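Local coordinates for protein alpha-L-rhamnosidase (Aspergillus terreus, PDB 6GSZ) that probably hydrolyses terminal non-reducing alpha-L-rhamnose residues of alpha-L-rhamnosides, as a calcium-binding glycoside hydrolase, at residues V125-E137 with I200-R212. Residues are numbered along the deposited sequence; the frame is centred on the assembly and turned at random.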
loop_
_atom_site.group_PDB
_atom_site.type_symbol
_atom_site.label_atom_id
_atom_site.label_comp_id
_atom_site.label_asym_id
_atom_site.label_seq_id
_atom_site.Cartn_x
_atom_site.Cartn_y
_atom_site.Cartn_z
ATOM N N VAL A 125 -20.205 -9.606 -25.323
ATOM C CA VAL A 125 -20.152 -8.308 -25.990
ATOM C C VAL A 125 -20.914 -7.290 -25.134
ATOM O O VAL A 125 -22.058 -7.499 -24.714
ATOM C CB VAL A 125 -20.757 -8.382 -27.400
ATOM C CG1 VAL A 125 -20.787 -7.005 -28.058
ATOM C CG2 VAL A 125 -19.973 -9.366 -28.262
ATOM N N ASP A 126 -20.203 -6.213 -24.786
ATOM C CA ASP A 126 -20.785 -5.039 -24.082
ATOM C C ASP A 126 -21.387 -5.519 -22.760
ATOM O O ASP A 126 -22.455 -5.084 -22.357
ATOM C CB ASP A 126 -21.799 -4.317 -24.976
ATOM C CG ASP A 126 -21.184 -3.624 -26.193
ATOM O OD1 ASP A 126 -20.038 -3.108 -26.080
ATOM O OD2 ASP A 126 -21.857 -3.588 -27.260
ATOM N N ALA A 127 -20.679 -6.433 -22.072
ATOM C CA ALA A 127 -21.219 -7.013 -20.826
ATOM C C ALA A 127 -20.100 -7.628 -19.987
ATOM O O ALA A 127 -19.040 -7.976 -20.507
ATOM C CB ALA A 127 -22.321 -8.029 -21.107
ATOM N N THR A 128 -20.405 -7.849 -18.707
ATOM C CA THR A 128 -19.464 -8.477 -17.819
ATOM C C THR A 128 -19.152 -9.901 -18.277
ATOM O O THR A 128 -19.958 -10.577 -18.925
ATOM C CB THR A 128 -19.981 -8.429 -16.373
ATOM O OG1 THR A 128 -18.945 -8.803 -15.483
ATOM C CG2 THR A 128 -21.154 -9.330 -16.081
ATOM N N HIS A 129 -17.972 -10.387 -17.936
ATOM C CA HIS A 129 -17.487 -11.687 -18.353
ATOM C C HIS A 129 -17.711 -12.721 -17.260
ATOM O O HIS A 129 -17.149 -12.657 -16.164
ATOM C CB HIS A 129 -16.014 -11.629 -18.734
ATOM C CG HIS A 129 -15.753 -10.696 -19.855
ATOM N ND1 HIS A 129 -16.335 -10.869 -21.097
ATOM C CD2 HIS A 129 -15.084 -9.536 -19.929
ATOM C CE1 HIS A 129 -15.975 -9.894 -21.901
ATOM N NE2 HIS A 129 -15.165 -9.060 -21.200
ATOM N N ARG A 130 -18.489 -13.735 -17.585
ATOM C CA ARG A 130 -18.665 -14.863 -16.687
ATOM C C ARG A 130 -17.331 -15.603 -16.542
ATOM O O ARG A 130 -16.660 -15.858 -17.539
ATOM C CB ARG A 130 -19.726 -15.804 -17.253
ATOM C CG ARG A 130 -19.992 -16.961 -16.304
ATOM C CD ARG A 130 -21.295 -17.621 -16.658
ATOM N NE ARG A 130 -21.543 -18.775 -15.786
ATOM C CZ ARG A 130 -22.522 -19.645 -16.031
ATOM N NH1 ARG A 130 -23.367 -19.411 -17.029
ATOM N NH2 ARG A 130 -22.644 -20.724 -15.261
ATOM N N PRO A 131 -16.872 -15.942 -15.320
ATOM C CA PRO A 131 -15.596 -16.632 -15.182
ATOM C C PRO A 131 -15.554 -17.953 -15.944
ATOM O O PRO A 131 -16.615 -18.626 -16.132
ATOM C CB PRO A 131 -15.493 -16.843 -13.669
ATOM C CG PRO A 131 -16.208 -15.628 -13.134
ATOM C CD PRO A 131 -17.430 -15.542 -14.010
ATOM N N ILE A 132 -14.362 -18.331 -16.383
ATOM C CA ILE A 132 -14.123 -19.540 -17.130
ATOM C C ILE A 132 -13.238 -20.481 -16.321
ATOM O O ILE A 132 -12.221 -20.024 -15.754
ATOM C CB ILE A 132 -13.486 -19.226 -18.489
ATOM C CG1 ILE A 132 -14.426 -18.367 -19.338
ATOM C CG2 ILE A 132 -13.005 -20.499 -19.146
ATOM C CD1 ILE A 132 -15.641 -19.060 -19.820
ATOM N N GLN A 133 -13.612 -21.750 -16.233
ATOM C CA GLN A 133 -12.833 -22.818 -15.699
ATOM C C GLN A 133 -12.004 -23.421 -16.826
ATOM O O GLN A 133 -12.552 -23.754 -17.868
ATOM C CB GLN A 133 -13.714 -23.878 -15.041
ATOM C CG GLN A 133 -14.535 -23.361 -13.857
ATOM C CD GLN A 133 -15.543 -24.349 -13.320
ATOM O OE1 GLN A 133 -15.869 -24.338 -12.151
ATOM N NE2 GLN A 133 -16.139 -25.170 -14.184
ATOM N N PHE A 134 -10.719 -23.642 -16.582
ATOM C CA PHE A 134 -9.797 -24.266 -17.492
ATOM C C PHE A 134 -9.224 -25.495 -16.808
ATOM O O PHE A 134 -8.905 -25.441 -15.630
ATOM C CB PHE A 134 -8.625 -23.337 -17.790
ATOM C CG PHE A 134 -8.969 -22.086 -18.557
ATOM C CD1 PHE A 134 -8.918 -22.062 -19.939
ATOM C CD2 PHE A 134 -9.291 -20.903 -17.904
ATOM C CE1 PHE A 134 -9.245 -20.920 -20.659
ATOM C CE2 PHE A 134 -9.617 -19.751 -18.618
ATOM C CZ PHE A 134 -9.565 -19.749 -19.998
ATOM N N ARG A 135 -9.110 -26.617 -17.540
ATOM C CA ARG A 135 -8.568 -27.788 -16.905
ATOM C C ARG A 135 -7.667 -28.588 -17.858
ATOM O O ARG A 135 -7.804 -28.564 -19.074
ATOM C CB ARG A 135 -9.662 -28.706 -16.345
ATOM C CG ARG A 135 -10.394 -29.556 -17.369
ATOM C CD ARG A 135 -11.545 -30.351 -16.750
ATOM N NE ARG A 135 -11.159 -31.198 -15.644
ATOM C CZ ARG A 135 -10.606 -32.398 -15.713
ATOM N NH1 ARG A 135 -10.462 -33.006 -16.894
ATOM N NH2 ARG A 135 -10.255 -33.004 -14.575
ATOM N N LYS A 136 -6.762 -29.332 -17.227
ATOM C CA LYS A 136 -5.783 -30.196 -17.892
ATOM C C LYS A 136 -5.451 -31.367 -16.960
ATOM O O LYS A 136 -5.260 -31.184 -15.756
ATOM C CB LYS A 136 -4.536 -29.355 -18.202
ATOM C CG LYS A 136 -3.320 -30.109 -18.725
ATOM C CD LYS A 136 -3.437 -30.622 -20.108
ATOM C CE LYS A 136 -2.088 -30.973 -20.704
ATOM N NZ LYS A 136 -2.211 -31.569 -22.048
ATOM N N GLU A 137 -5.383 -32.565 -17.518
ATOM C CA GLU A 137 -4.852 -33.734 -16.812
ATOM C C GLU A 137 -3.502 -34.107 -17.426
ATOM O O GLU A 137 -3.241 -33.849 -18.629
ATOM C CB GLU A 137 -5.814 -34.922 -16.861
ATOM C CG GLU A 137 -7.165 -34.606 -16.231
ATOM C CD GLU A 137 -8.126 -35.783 -16.113
ATOM O OE1 GLU A 137 -7.652 -36.934 -16.252
ATOM O OE2 GLU A 137 -9.335 -35.552 -15.839
ATOM N N ILE A 200 -4.935 -30.239 -13.034
ATOM C CA ILE A 200 -4.902 -28.817 -12.659
ATOM C C ILE A 200 -6.178 -28.188 -13.194
ATOM O O ILE A 200 -6.577 -28.449 -14.356
ATOM C CB ILE A 200 -3.627 -28.114 -13.145
ATOM C CG1 ILE A 200 -3.653 -26.640 -12.768
ATOM C CG2 ILE A 200 -3.405 -28.273 -14.627
ATOM C CD1 ILE A 200 -2.290 -25.978 -12.779
ATOM N N GLY A 201 -6.836 -27.401 -12.346
ATOM C CA GLY A 201 -7.977 -26.595 -12.748
ATOM C C GLY A 201 -7.746 -25.146 -12.340
ATOM O O GLY A 201 -7.239 -24.875 -11.236
ATOM N N VAL A 202 -8.090 -24.199 -13.205
ATOM C CA VAL A 202 -7.903 -22.785 -12.891
ATOM C C VAL A 202 -9.190 -22.047 -13.262
ATOM O O VAL A 202 -9.725 -22.233 -14.391
ATOM C CB VAL A 202 -6.723 -22.154 -13.658
ATOM C CG1 VAL A 202 -6.489 -20.726 -13.149
ATOM C CG2 VAL A 202 -5.446 -22.977 -13.508
ATOM N N THR A 203 -9.710 -21.236 -12.360
ATOM C CA THR A 203 -10.805 -20.359 -12.664
ATOM C C THR A 203 -10.271 -18.968 -12.926
ATOM O O THR A 203 -9.441 -18.476 -12.123
ATOM C CB THR A 203 -11.848 -20.298 -11.552
ATOM O OG1 THR A 203 -12.304 -21.615 -11.231
ATOM C CG2 THR A 203 -13.028 -19.435 -11.956
ATOM N N VAL A 204 -10.686 -18.333 -14.015
ATOM C CA VAL A 204 -10.290 -16.999 -14.397
ATOM C C VAL A 204 -11.496 -16.083 -14.403
ATOM O O VAL A 204 -12.485 -16.400 -15.025
ATOM C CB VAL A 204 -9.556 -16.940 -15.739
ATOM C CG1 VAL A 204 -9.215 -15.509 -16.171
ATOM C CG2 VAL A 204 -8.302 -17.797 -15.696
ATOM N N GLY A 205 -11.385 -14.947 -13.729
ATOM C CA GLY A 205 -12.346 -13.856 -13.705
ATOM C C GLY A 205 -11.804 -12.585 -14.328
ATOM O O GLY A 205 -10.614 -12.524 -14.642
ATOM N N GLU A 206 -12.682 -11.582 -14.539
ATOM C CA GLU A 206 -12.292 -10.435 -15.379
ATOM C C GLU A 206 -11.329 -9.482 -14.639
ATOM O O GLU A 206 -10.517 -8.842 -15.290
ATOM C CB GLU A 206 -13.545 -9.714 -15.879
ATOM C CG GLU A 206 -14.360 -9.057 -14.801
ATOM C CD GLU A 206 -15.628 -8.381 -15.242
ATOM O OE1 GLU A 206 -16.117 -8.707 -16.358
ATOM O OE2 GLU A 206 -16.174 -7.561 -14.428
ATOM N N GLY A 207 -11.516 -9.297 -13.336
ATOM C CA GLY A 207 -10.708 -8.339 -12.602
ATOM C C GLY A 207 -10.700 -6.967 -13.247
ATOM O O GLY A 207 -11.719 -6.411 -13.670
ATOM N N TRP A 208 -9.531 -6.336 -13.135
ATOM C CA TRP A 208 -9.236 -5.059 -13.736
ATOM C C TRP A 208 -8.934 -5.165 -15.232
ATOM O O TRP A 208 -9.053 -4.181 -15.966
ATOM C CB TRP A 208 -8.025 -4.428 -13.009
ATOM C CG TRP A 208 -8.222 -4.153 -11.549
ATOM C CD1 TRP A 208 -8.782 -3.037 -10.997
ATOM C CD2 TRP A 208 -7.857 -5.000 -10.444
ATOM N NE1 TRP A 208 -8.756 -3.114 -9.627
ATOM C CE2 TRP A 208 -8.163 -4.291 -9.262
ATOM C CE3 TRP A 208 -7.214 -6.239 -10.334
ATOM C CZ2 TRP A 208 -7.910 -4.811 -8.001
ATOM C CZ3 TRP A 208 -6.931 -6.738 -9.077
ATOM C CH2 TRP A 208 -7.261 -6.020 -7.924
ATOM N N TYR A 209 -8.429 -6.343 -15.665
ATOM C CA TYR A 209 -7.964 -6.514 -17.057
ATOM C C TYR A 209 -9.101 -6.229 -18.064
ATOM O O TYR A 209 -8.919 -5.536 -19.068
ATOM C CB TYR A 209 -7.376 -7.929 -17.234
ATOM C CG TYR A 209 -6.488 -8.068 -18.446
ATOM C CD1 TYR A 209 -7.015 -8.372 -19.699
ATOM C CD2 TYR A 209 -5.131 -7.841 -18.344
ATOM C CE1 TYR A 209 -6.199 -8.443 -20.817
ATOM C CE2 TYR A 209 -4.311 -7.945 -19.443
ATOM C CZ TYR A 209 -4.837 -8.246 -20.675
ATOM O OH TYR A 209 -4.023 -8.292 -21.770
ATOM N N SER A 210 -10.276 -6.780 -17.777
ATOM C CA SER A 210 -11.448 -6.611 -18.648
ATOM C C SER A 210 -12.711 -6.136 -17.919
ATOM O O SER A 210 -13.718 -5.938 -18.608
ATOM C CB SER A 210 -11.728 -7.822 -19.502
ATOM O OG SER A 210 -11.996 -8.950 -18.696
ATOM N N GLY A 211 -12.729 -6.020 -16.590
ATOM C CA GLY A 211 -13.887 -5.570 -15.897
ATOM C C GLY A 211 -14.213 -4.100 -16.092
ATOM O O GLY A 211 -13.439 -3.320 -16.633
ATOM N N ARG A 212 -15.377 -3.707 -15.583
ATOM C CA ARG A 212 -15.829 -2.311 -15.617
ATOM C C ARG A 212 -15.105 -1.511 -14.512
ATOM O O ARG A 212 -15.348 -1.740 -13.353
ATOM C CB ARG A 212 -17.347 -2.204 -15.481
ATOM C CG ARG A 212 -17.892 -0.805 -15.726
ATOM C CD ARG A 212 -19.420 -0.769 -15.609
ATOM N NE ARG A 212 -19.903 -1.173 -14.297
ATOM C CZ ARG A 212 -19.951 -0.399 -13.206
ATOM N NH1 ARG A 212 -19.709 0.903 -13.313
ATOM N NH2 ARG A 212 -20.316 -0.956 -12.047
HETATM O O HOH W 1 -15.450 -12.256 -13.854
HETATM O O HOH W 2 -15.055 -22.057 -10.706
#
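Ile132 with Val204, Phe134 with Val202 and Lys136 with Ile200 each exchange two backbone hydrogen bonds, the hydrogen-bonded pairs of antiparallel strands 132-137 and 200-205 (161° between their directions). The tight face carries Ile132, Phe134, Val202 and Val204. The phenyl ring sends CE2 to within 3.8 Å of Val204 CG2, the two side chains crossing at a slant, while Ile132 CG2 lies over one ring face near the rim. Val202 and Val204 also meet Ile151 and Ala153 of strand 144-154, which belongs to a second sheet.

On the face with Gln133 and Thr203 the packing is looser: Thr203 is partly exposed, and a water that donates to OE1 of buried Gln133 bridges it to Thr203 OG1. These side chains lie abreast, pointing the same way, with Gln133 CG 3.9 Å from Thr203 OG1. The calcium ligands Glu158 and Ser392 lie close to Thr203.

Past the strand ends, a water takes over from direct pairing, accepting from Glu206 N and donating to His129 O. Glu206 then folds back, its CG wedged between backbone N and carbonyl carbon (chi1 66°) and the rest extended, and brings its carboxylate to residues 128-129. Its OE1 accepts from His129 N at 3.0 Å in a nearly straight bond (175°) and from Thr128 OG1, also at 3.0 Å, both donors coming from the same face of the carboxylate. The His129 ring, held at NE2 by Asn221 and at ND1 by Glu124, sets CD2 3.4 Å from Ser210 OG.

Two sheets packed together here are consistent with the galactose-binding-like beta-sandwich of the alpha-L-rhamnosidase N-terminal domain.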